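Local coordinates for protein myosin-17 (Arabidopsis thaliana, PDB 7KFL) that probably recruits cargo to a plant class XI myosin motor through its globular tail, the cargo-binding domain at the end of the heavy chain, at residues D13-C18 with T51-R56; L87-L92 with D390-M395; A275-L280 with D297-I302; L330-L335 with V362-D367. All coordinates share one frame; numbering follows the deposited sequence.

Interaction 1. Residues D13-C18 with T51-R56; sequences DLLVKC and TSVFDR
Asp13, the first residue of the 13-18 segment to meet the 51-56 segment, does so with its carboxylate. Its CB starts out away from the other helix, yet the carboxylate turns back so that OD1 forms a salt bridge with Arg56, with Asp13 OD1 3.0 Å from Arg56 NH1 and a nearly straight N-H...O angle of 165°. A second, weak bond runs from Arg56 NH2 to the same oxygen. The acid lies at the guanidinium edge, close to its plane, but the two flat groups stand 85° to one another, and NH1 approaches OD1 from above the carboxylate plane. This is therefore a one-oxygen grip and not the flat, two-pronged pairing of carboxylate and guanidinium.

Two residues on, buried Leu15 points toward the partner and brings CD2 within 4.5 Å of Val53 CG2, a loose apolar touch; Leu15 also packs on Val35 and Cys39 of helix 31-43, and Val53 on Leu40. Val16 follows with a tighter contact. Its CG2 lies over one face of the Arg56 guanidinium, 3.7 Å from Arg56 NH2, offset toward the rim. The arginine reaches this place because its chain turns at chi2 and bends sharply at chi3 (56°), folding back beside the valine instead of stretching out.

A branched aliphatic residue suits the weakly hydrated face of a guanidinium, while an acid suits its N-H edge. With Val16 over one face and Asp13 at the edge, the cation is probably steadied in position, and the charge pair joins helices 4-20 and 53-65 at the margin of their apolar packing.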
# COMPACT_ATOMS: atom_id res chain seq x y z
N ASP A 13 18.84 -17.39 -23.61
CA ASP A 13 20.08 -16.85 -22.99
C ASP A 13 20.25 -15.37 -23.36
O ASP A 13 20.71 -14.60 -22.50
CB ASP A 13 21.32 -17.65 -23.41
CG ASP A 13 21.71 -18.77 -22.46
OD1 ASP A 13 21.69 -18.54 -21.24
OD2 ASP A 13 22.02 -19.87 -22.96
N LEU A 14 19.88 -15.00 -24.59
CA LEU A 14 19.97 -13.62 -25.13
C LEU A 14 18.98 -12.70 -24.40
O LEU A 14 19.42 -11.64 -23.92
CB LEU A 14 19.70 -13.64 -26.64
CG LEU A 14 20.89 -13.34 -27.54
CD1 LEU A 14 21.38 -11.91 -27.36
CD2 LEU A 14 22.03 -14.33 -27.30
N LEU A 15 17.70 -13.09 -24.33
CA LEU A 15 16.61 -12.30 -23.70
C LEU A 15 16.94 -12.06 -22.22
O LEU A 15 16.82 -10.91 -21.78
CB LEU A 15 15.27 -13.03 -23.86
CG LEU A 15 14.03 -12.26 -23.38
CD1 LEU A 15 13.87 -10.95 -24.14
CD2 LEU A 15 12.78 -13.11 -23.53
N VAL A 16 17.36 -13.11 -21.50
CA VAL A 16 17.75 -13.06 -20.06
C VAL A 16 18.80 -11.95 -19.87
O VAL A 16 18.68 -11.19 -18.89
CB VAL A 16 18.26 -14.42 -19.55
CG1 VAL A 16 19.03 -14.30 -18.24
CG2 VAL A 16 17.12 -15.42 -19.40
N LYS A 17 19.78 -11.87 -20.78
CA LYS A 17 20.91 -10.91 -20.70
C LYS A 17 20.41 -9.49 -20.97
O LYS A 17 20.96 -8.56 -20.34
CB LYS A 17 22.03 -11.32 -21.67
CG LYS A 17 23.38 -10.65 -21.44
CD LYS A 17 23.88 -10.66 -20.00
CE LYS A 17 23.60 -11.95 -19.24
NZ LYS A 17 24.07 -11.87 -17.84
N CYS A 18 19.40 -9.33 -21.83
CA CYS A 18 18.78 -8.02 -22.17
C CYS A 18 17.93 -7.51 -20.99
O CYS A 18 18.08 -6.32 -20.63
CB CYS A 18 17.92 -8.12 -23.42
SG CYS A 18 18.89 -8.44 -24.91
N THR A 51 8.29 -25.32 -23.09
CA THR A 51 9.39 -24.34 -23.28
C THR A 51 9.89 -23.84 -21.92
O THR A 51 9.09 -23.82 -20.97
CB THR A 51 8.95 -23.15 -24.15
OG1 THR A 51 10.06 -22.26 -24.29
CG2 THR A 51 7.77 -22.39 -23.58
N SER A 52 11.16 -23.44 -21.86
CA SER A 52 11.87 -22.94 -20.65
C SER A 52 11.83 -21.41 -20.58
O SER A 52 12.20 -20.86 -19.53
CB SER A 52 13.29 -23.44 -20.61
OG SER A 52 13.34 -24.82 -20.27
N VAL A 53 11.41 -20.74 -21.66
CA VAL A 53 11.47 -19.25 -21.80
C VAL A 53 10.77 -18.59 -20.61
O VAL A 53 11.36 -17.67 -20.02
CB VAL A 53 10.89 -18.77 -23.15
CG1 VAL A 53 9.40 -19.05 -23.29
CG2 VAL A 53 11.19 -17.29 -23.38
N PHE A 54 9.57 -19.06 -20.26
CA PHE A 54 8.71 -18.47 -19.20
C PHE A 54 9.39 -18.63 -17.84
O PHE A 54 9.47 -17.63 -17.10
CB PHE A 54 7.33 -19.12 -19.22
CG PHE A 54 6.56 -18.91 -20.49
CD1 PHE A 54 6.19 -17.64 -20.90
CD2 PHE A 54 6.20 -19.98 -21.30
CE1 PHE A 54 5.48 -17.44 -22.07
CE2 PHE A 54 5.49 -19.79 -22.47
CZ PHE A 54 5.13 -18.52 -22.86
N ASP A 55 9.87 -19.84 -17.53
CA ASP A 55 10.61 -20.15 -16.28
C ASP A 55 11.79 -19.18 -16.11
O ASP A 55 12.00 -18.69 -14.99
CB ASP A 55 11.12 -21.60 -16.26
CG ASP A 55 10.09 -22.63 -15.86
OD1 ASP A 55 9.01 -22.23 -15.38
OD2 ASP A 55 10.37 -23.83 -16.02
N ARG A 56 12.52 -18.92 -17.20
CA ARG A 56 13.78 -18.14 -17.19
C ARG A 56 13.48 -16.65 -16.98
O ARG A 56 14.27 -15.99 -16.28
CB ARG A 56 14.56 -18.40 -18.48
CG ARG A 56 15.04 -19.84 -18.60
CD ARG A 56 16.37 -19.96 -19.31
NE ARG A 56 17.41 -19.16 -18.68
CZ ARG A 56 18.62 -18.93 -19.21
NH1 ARG A 56 18.94 -19.46 -20.37
NH2 ARG A 56 19.49 -18.18 -18.56

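Interaction 2. Residues L87-L92 with D390-M395; sequences LLQRTL and DISKSM
Polar and lightly packed, this is a helix-end contact: the last turn of helix 71-89 and the residue beyond it meet the short C-terminal helix 388-393 of the globular tail. Nearly three hundred residues separate the segments, so the end of the chain is laid back against the N-terminal part of this mostly helical domain. The closest backbone approach pairs Gln89 with Ser392, 7.5 Å between CA and CA.

There the packing is slight: the methylene Gln89 CG lies 4.0 Å from the hydroxyl oxygen Ser392 OG, placed toward it because CG stands anti to the backbone N (chi1 174°). A serine fits such a close approach of helices: its short side chain turns its OG to Glu389 O of its own helix, which satisfies the buried hydroxyl. The adjacent Ile391 packs on Leu163 of helix 150-186 and Leu238 of helix 236-260.

Arginine supplies the length the bond across needs. Arg90, at the exposed margin, runs out fully extended from CG to NE, and its guanidinium edge gives the bond: Arg90 NH2 donates to Ser392 O at 3.2 Å, with an N-H...O angle of 144°, the carbonyl oxygen lying close to the guanidinium plane.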
# COMPACT_ATOMS: atom_id res chain seq x y z
N LEU A 87 -0.74 -6.88 -21.12
CA LEU A 87 -0.62 -7.42 -22.51
C LEU A 87 -1.11 -8.87 -22.52
O LEU A 87 -1.95 -9.19 -23.39
CB LEU A 87 0.84 -7.32 -22.97
CG LEU A 87 1.42 -5.91 -23.06
CD1 LEU A 87 2.94 -5.95 -23.09
CD2 LEU A 87 0.88 -5.17 -24.27
N LEU A 88 -0.61 -9.70 -21.60
CA LEU A 88 -1.00 -11.13 -21.43
C LEU A 88 -2.51 -11.24 -21.21
O LEU A 88 -3.13 -12.14 -21.81
CB LEU A 88 -0.23 -11.74 -20.26
CG LEU A 88 1.28 -11.91 -20.44
CD1 LEU A 88 1.87 -12.69 -19.28
CD2 LEU A 88 1.61 -12.58 -21.76
N GLN A 89 -3.08 -10.36 -20.38
CA GLN A 89 -4.53 -10.35 -20.01
C GLN A 89 -5.39 -10.14 -21.27
O GLN A 89 -6.47 -10.75 -21.34
CB GLN A 89 -4.81 -9.25 -18.98
CG GLN A 89 -6.29 -9.07 -18.64
CD GLN A 89 -6.89 -10.26 -17.93
OE1 GLN A 89 -6.19 -11.05 -17.29
NE2 GLN A 89 -8.20 -10.40 -18.03
N ARG A 90 -4.92 -9.31 -22.21
CA ARG A 90 -5.67 -8.91 -23.43
C ARG A 90 -5.29 -9.81 -24.62
O ARG A 90 -5.89 -9.62 -25.70
CB ARG A 90 -5.39 -7.44 -23.78
CG ARG A 90 -5.94 -6.44 -22.77
CD ARG A 90 -5.64 -5.01 -23.18
NE ARG A 90 -6.05 -4.03 -22.18
CZ ARG A 90 -5.83 -2.72 -22.25
NH1 ARG A 90 -5.18 -2.20 -23.29
NH2 ARG A 90 -6.24 -1.92 -21.28
N THR A 91 -4.36 -10.75 -24.43
CA THR A 91 -3.79 -11.61 -25.51
C THR A 91 -4.22 -13.07 -25.31
O THR A 91 -4.97 -13.59 -26.17
CB THR A 91 -2.27 -11.46 -25.57
OG1 THR A 91 -1.98 -10.11 -25.91
CG2 THR A 91 -1.61 -12.39 -26.57
N LEU A 92 -3.74 -13.71 -24.24
CA LEU A 92 -3.89 -15.18 -23.99
C LEU A 92 -5.38 -15.54 -23.85
O LEU A 92 -6.02 -15.04 -22.91
CB LEU A 92 -3.13 -15.57 -22.72
CG LEU A 92 -1.65 -15.18 -22.66
CD1 LEU A 92 -0.93 -16.00 -21.60
CD2 LEU A 92 -0.95 -15.34 -24.00
N ASP A 390 -8.64 -5.61 -12.78
CA ASP A 390 -8.73 -4.23 -12.23
C ASP A 390 -7.59 -3.38 -12.80
O ASP A 390 -7.87 -2.26 -13.27
CB ASP A 390 -8.66 -4.20 -10.70
CG ASP A 390 -9.89 -4.74 -10.00
OD1 ASP A 390 -10.96 -4.79 -10.63
OD2 ASP A 390 -9.76 -5.11 -8.81
N ILE A 391 -6.36 -3.90 -12.74
CA ILE A 391 -5.13 -3.22 -13.26
C ILE A 391 -5.36 -2.86 -14.73
O ILE A 391 -5.10 -1.70 -15.10
CB ILE A 391 -3.88 -4.10 -13.07
CG1 ILE A 391 -3.55 -4.29 -11.59
CG2 ILE A 391 -2.70 -3.54 -13.85
CD1 ILE A 391 -2.28 -5.08 -11.33
N SER A 392 -5.84 -3.82 -15.53
CA SER A 392 -6.10 -3.67 -16.99
C SER A 392 -7.28 -2.73 -17.24
O SER A 392 -7.22 -1.96 -18.22
CB SER A 392 -6.33 -5.02 -17.64
OG SER A 392 -7.56 -5.58 -17.21
N LYS A 393 -8.32 -2.79 -16.40
CA LYS A 393 -9.57 -1.98 -16.52
C LYS A 393 -9.21 -0.49 -16.51
O LYS A 393 -9.76 0.25 -17.35
CB LYS A 393 -10.58 -2.33 -15.41
CG LYS A 393 -11.72 -3.24 -15.85
CD LYS A 393 -12.23 -4.19 -14.78
CE LYS A 393 -13.40 -3.65 -13.98
NZ LYS A 393 -13.67 -4.49 -12.79
N SER A 394 -8.32 -0.07 -15.60
CA SER A 394 -7.70 1.28 -15.58
C SER A 394 -6.51 1.30 -16.55
O SER A 394 -5.95 0.22 -16.81
CB SER A 394 -7.28 1.67 -14.19
OG SER A 394 -6.25 0.83 -13.70
N MET A 395 -6.16 2.48 -17.08
CA MET A 395 -5.04 2.70 -18.03
C MET A 395 -5.31 1.92 -19.33
O MET A 395 -6.36 2.04 -19.95
CB MET A 395 -3.70 2.28 -17.42
CG MET A 395 -3.13 0.96 -17.93
SD MET A 395 -1.62 0.48 -17.05
CE MET A 395 -2.19 -0.97 -16.16

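Interaction 3. Residues A275-L280 with D297-I302; sequences AGLAEL and DELRHI
Helix 267-287 and the start of helix 300-309 come nearest at Leu277 and Leu299, whose CA atoms are 8.4 Å apart, a spacing that lets leucine side chains from both sides fill the gap. Leu299 sits at the N-cap position, just before its helix, and so brings an apolar side chain to the place where the helix begins.

Leu277 does most of the work. Its CB points toward the partner, and one methyl, CD2, serves two neighbours: it lies 4.1 Å from Leu299 CD1 and 4.0 Å from Ile302 CG2. The two leucines slide past each other in opposite directions and meet through one methyl of each, CD2 with CD1, whereas Leu277 meets Ile302 at a slant. With Ile302 CG1 anti to its backbone N (chi1 -176°), the CG2 branch is the one presented to the leucine. One turn further along, Leu280 adds its own methyl, with Leu280 CD1 4.2 Å from Leu299 CD1; Leu299 CD1 thus touches both leucines of the other helix.

All four residues are buried, and branched aliphatic side chains suit an interface that meets through methyl groups alone; the backbone Ile302 N is bonded to Asn251 OD1. Leu299 also rests on Phe247 and Ile250 of helix 236-260, and Leu280 on Ile218 and Leu222 of helix 205-231. Such packing of leucine and isoleucine side chains between helices is typical of the hydrophobic core of an all-helical bundle, here within the DIL domain of the myosin globular tail.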
# COMPACT_ATOMS: atom_id res chain seq x y z
N ALA A 275 -1.32 17.97 14.99
CA ALA A 275 -0.21 18.64 14.25
C ALA A 275 0.34 17.67 13.21
O ALA A 275 0.51 18.09 12.04
CB ALA A 275 0.86 19.09 15.21
N GLY A 276 0.60 16.42 13.62
CA GLY A 276 1.07 15.34 12.74
C GLY A 276 0.12 15.07 11.58
O GLY A 276 0.61 14.93 10.45
N LEU A 277 -1.18 15.00 11.86
CA LEU A 277 -2.23 14.70 10.85
C LEU A 277 -2.25 15.80 9.77
O LEU A 277 -2.54 15.47 8.61
CB LEU A 277 -3.60 14.58 11.54
CG LEU A 277 -3.77 13.39 12.48
CD1 LEU A 277 -5.16 13.40 13.11
CD2 LEU A 277 -3.53 12.07 11.77
N ALA A 278 -1.95 17.05 10.15
CA ALA A 278 -1.88 18.21 9.24
C ALA A 278 -0.73 18.04 8.25
O ALA A 278 -0.90 18.42 7.07
CB ALA A 278 -1.74 19.49 10.04
N GLU A 279 0.40 17.48 8.70
CA GLU A 279 1.57 17.13 7.85
C GLU A 279 1.16 16.08 6.81
O GLU A 279 1.50 16.25 5.62
CB GLU A 279 2.74 16.62 8.70
CG GLU A 279 3.50 17.71 9.41
CD GLU A 279 4.53 18.45 8.57
OE1 GLU A 279 4.83 17.98 7.45
OE2 GLU A 279 5.04 19.48 9.05
N LEU A 280 0.46 15.03 7.25
CA LEU A 280 0.05 13.88 6.39
C LEU A 280 -1.07 14.33 5.43
O LEU A 280 -1.08 13.84 4.29
CB LEU A 280 -0.40 12.72 7.27
CG LEU A 280 0.66 12.15 8.22
CD1 LEU A 280 0.09 11.00 9.03
CD2 LEU A 280 1.90 11.71 7.46
N ASP A 297 -8.74 9.43 4.09
CA ASP A 297 -9.98 8.86 4.69
C ASP A 297 -9.67 7.59 5.49
O ASP A 297 -10.53 7.17 6.28
CB ASP A 297 -11.04 8.60 3.61
CG ASP A 297 -11.71 9.87 3.10
OD1 ASP A 297 -11.80 10.85 3.88
OD2 ASP A 297 -12.12 9.88 1.92
N GLU A 298 -8.49 6.99 5.30
CA GLU A 298 -8.04 5.81 6.08
C GLU A 298 -7.70 6.21 7.52
O GLU A 298 -7.71 5.32 8.39
CB GLU A 298 -6.86 5.13 5.40
CG GLU A 298 -7.27 4.29 4.20
CD GLU A 298 -8.21 3.16 4.56
OE1 GLU A 298 -7.82 2.33 5.41
OE2 GLU A 298 -9.34 3.13 4.01
N LEU A 299 -7.42 7.50 7.77
CA LEU A 299 -7.08 8.05 9.11
C LEU A 299 -8.35 8.50 9.85
O LEU A 299 -8.20 9.14 10.92
CB LEU A 299 -6.12 9.23 8.94
CG LEU A 299 -4.75 8.91 8.34
CD1 LEU A 299 -3.96 10.19 8.11
CD2 LEU A 299 -3.96 7.97 9.23
N ARG A 300 -9.54 8.18 9.33
CA ARG A 300 -10.85 8.66 9.86
C ARG A 300 -10.98 8.31 11.35
O ARG A 300 -11.59 9.12 12.07
CB ARG A 300 -12.02 8.11 9.03
CG ARG A 300 -12.12 6.60 8.98
CD ARG A 300 -13.09 6.13 7.91
NE ARG A 300 -13.01 4.69 7.68
CZ ARG A 300 -14.02 3.83 7.76
NH1 ARG A 300 -15.25 4.24 8.05
NH2 ARG A 300 -13.81 2.54 7.53
N HIS A 301 -10.44 7.17 11.79
CA HIS A 301 -10.44 6.73 13.22
C HIS A 301 -9.61 7.70 14.07
O HIS A 301 -10.17 8.32 14.99
CB HIS A 301 -9.90 5.30 13.39
CG HIS A 301 -10.79 4.22 12.87
ND1 HIS A 301 -11.66 3.52 13.69
CD2 HIS A 301 -10.91 3.69 11.64
CE1 HIS A 301 -12.30 2.62 12.97
NE2 HIS A 301 -11.86 2.70 11.71
N ILE A 302 -8.31 7.79 13.78
CA ILE A 302 -7.34 8.61 14.57
C ILE A 302 -7.78 10.08 14.53
O ILE A 302 -7.71 10.74 15.58
CB ILE A 302 -5.88 8.41 14.11
CG1 ILE A 302 -4.89 9.18 15.00
CG2 ILE A 302 -5.69 8.76 12.65
CD1 ILE A 302 -4.95 8.82 16.46

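Interaction 4. Residues L330-L335 with V362-D367; sequences LSIQQL and VMMTED
Ile332 carries this contact into helix 354-369 from the first turn of helix 332-341, and it can be followed outward from its CB, which points toward the partner. The CG2 branch, anti to the backbone N, meets two methionines in turn: Met364 CG at 3.8 Å and Met363 CB at 4.0 Å. The other branch leads through CG1 to CD1, which ends 3.9 Å from Met363 SD. A beta-branched residue suits this place because its two arms spread over both methionines, CG2 reaching the pair and CD1 only Met363, which lies roughly at right angles to it.

Gln333, next along the helix, is touched through its aliphatic part: Gln333 CG lies 3.9 Å from Met364 CE. Met364 bends at chi3 (60°), carrying its terminal methyl to the glutamine.

Behind the isoleucine, Ser331 and Gln334 form a capping box, with Gln334 N bonding to Ser331 OG and Ser331 N to Gln334 OE1, which fixes the helix start that presents Ile332. The same pair reaches residues Ser375 and Phe376 of the loop after helix 354-369.

Flexible, polarisable methionines can mould themselves to an isoleucine without exact shape matching, so the 330-335 and 362-367 segments are probably held by dispersion and partial burial of apolar surface, without a directional bond between the two.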
# COMPACT_ATOMS: atom_id res chain seq x y z
N LEU A 330 -16.04 5.51 15.39
CA LEU A 330 -15.58 4.83 16.64
C LEU A 330 -16.73 4.01 17.23
O LEU A 330 -17.87 4.51 17.24
CB LEU A 330 -15.07 5.87 17.64
CG LEU A 330 -13.58 6.17 17.58
CD1 LEU A 330 -13.22 6.89 16.28
CD2 LEU A 330 -13.14 6.99 18.78
N SER A 331 -16.41 2.81 17.73
CA SER A 331 -17.34 1.92 18.48
C SER A 331 -17.51 2.45 19.91
O SER A 331 -16.66 3.25 20.36
CB SER A 331 -16.85 0.50 18.48
OG SER A 331 -15.75 0.36 19.37
N ILE A 332 -18.55 1.99 20.61
CA ILE A 332 -18.84 2.35 22.03
C ILE A 332 -17.67 1.87 22.90
O ILE A 332 -17.25 2.64 23.78
CB ILE A 332 -20.19 1.76 22.49
CG1 ILE A 332 -21.38 2.38 21.75
CG2 ILE A 332 -20.34 1.88 24.00
CD1 ILE A 332 -21.61 3.85 22.04
N GLN A 333 -17.16 0.66 22.66
CA GLN A 333 -16.09 0.04 23.48
C GLN A 333 -14.80 0.87 23.35
O GLN A 333 -14.05 0.94 24.35
CB GLN A 333 -15.83 -1.42 23.07
CG GLN A 333 -15.56 -2.34 24.26
CD GLN A 333 -14.34 -3.22 24.08
OE1 GLN A 333 -14.27 -4.05 23.17
NE2 GLN A 333 -13.37 -3.07 24.97
N GLN A 334 -14.57 1.48 22.18
CA GLN A 334 -13.40 2.36 21.91
C GLN A 334 -13.56 3.67 22.68
O GLN A 334 -12.62 4.03 23.42
CB GLN A 334 -13.26 2.63 20.41
CG GLN A 334 -12.74 1.44 19.61
CD GLN A 334 -12.95 1.60 18.13
OE1 GLN A 334 -13.65 2.50 17.67
NE2 GLN A 334 -12.35 0.70 17.36
N LEU A 335 -14.70 4.35 22.51
CA LEU A 335 -15.03 5.64 23.17
C LEU A 335 -14.88 5.49 24.69
O LEU A 335 -14.26 6.38 25.30
CB LEU A 335 -16.46 6.06 22.82
CG LEU A 335 -16.66 6.57 21.39
CD1 LEU A 335 -18.14 6.73 21.09
CD2 LEU A 335 -15.92 7.88 21.16
N VAL A 362 -23.76 0.39 29.81
CA VAL A 362 -25.02 -0.40 29.57
C VAL A 362 -25.02 -0.91 28.12
O VAL A 362 -25.38 -2.08 27.92
CB VAL A 362 -26.30 0.40 29.90
CG1 VAL A 362 -26.34 1.76 29.23
CG2 VAL A 362 -27.56 -0.39 29.56
N MET A 363 -24.64 -0.06 27.16
CA MET A 363 -24.58 -0.39 25.71
C MET A 363 -23.59 -1.54 25.47
O MET A 363 -23.85 -2.35 24.56
CB MET A 363 -24.14 0.83 24.88
CG MET A 363 -25.30 1.62 24.31
SD MET A 363 -24.87 3.36 24.03
CE MET A 363 -26.04 3.79 22.74
N MET A 364 -22.50 -1.59 26.24
CA MET A 364 -21.42 -2.61 26.12
C MET A 364 -21.89 -3.95 26.69
O MET A 364 -21.45 -4.99 26.17
CB MET A 364 -20.14 -2.15 26.83
CG MET A 364 -19.33 -1.16 26.02
SD MET A 364 -18.18 -0.19 27.02
CE MET A 364 -17.16 -1.49 27.71
N THR A 365 -22.74 -3.93 27.72
CA THR A 365 -23.36 -5.14 28.34
C THR A 365 -24.50 -5.64 27.44
O THR A 365 -24.68 -6.87 27.36
CB THR A 365 -23.80 -4.88 29.78
OG1 THR A 365 -24.58 -3.69 29.80
CG2 THR A 365 -22.64 -4.75 30.74
N GLU A 366 -25.24 -4.72 26.81
CA GLU A 366 -26.27 -5.03 25.77
C GLU A 366 -25.61 -5.84 24.65
O GLU A 366 -26.12 -6.94 24.34
CB GLU A 366 -26.88 -3.73 25.22
CG GLU A 366 -27.63 -3.90 23.90
CD GLU A 366 -27.48 -2.75 22.92
OE1 GLU A 366 -27.49 -3.01 21.70
OE2 GLU A 366 -27.35 -1.59 23.37
N ASP A 367 -24.53 -5.31 24.07
CA ASP A 367 -23.76 -5.94 22.96
C ASP A 367 -23.14 -7.25 23.45
O ASP A 367 -23.14 -8.22 22.66
CB ASP A 367 -22.70 -4.98 22.40
CG ASP A 367 -23.24 -3.98 21.40
OD1 ASP A 367 -24.46 -3.71 21.42
OD2 ASP A 367 -22.43 -3.46 20.60

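Interaction 3 is the core contact, wholly aliphatic and buried; interaction 4 is a surface one, also apolar but built from isoleucine, methionine and the aliphatic part of a glutamine. The two touch, His301 O lying 3.6 Å from Leu330 CD1, so the two segment pairs lie side by side. On the other side of the chain's centre from interaction 3, interactions 1 and 2 are partly buried and use arginine: a carboxylate answers it in the first, a backbone carbonyl in the second. Helices 53-65 and 71-89 follow one another, linking these two contacts, whose centres are about 23 Å apart. Interaction 2 closes a long loop that encloses interactions 3 and 4.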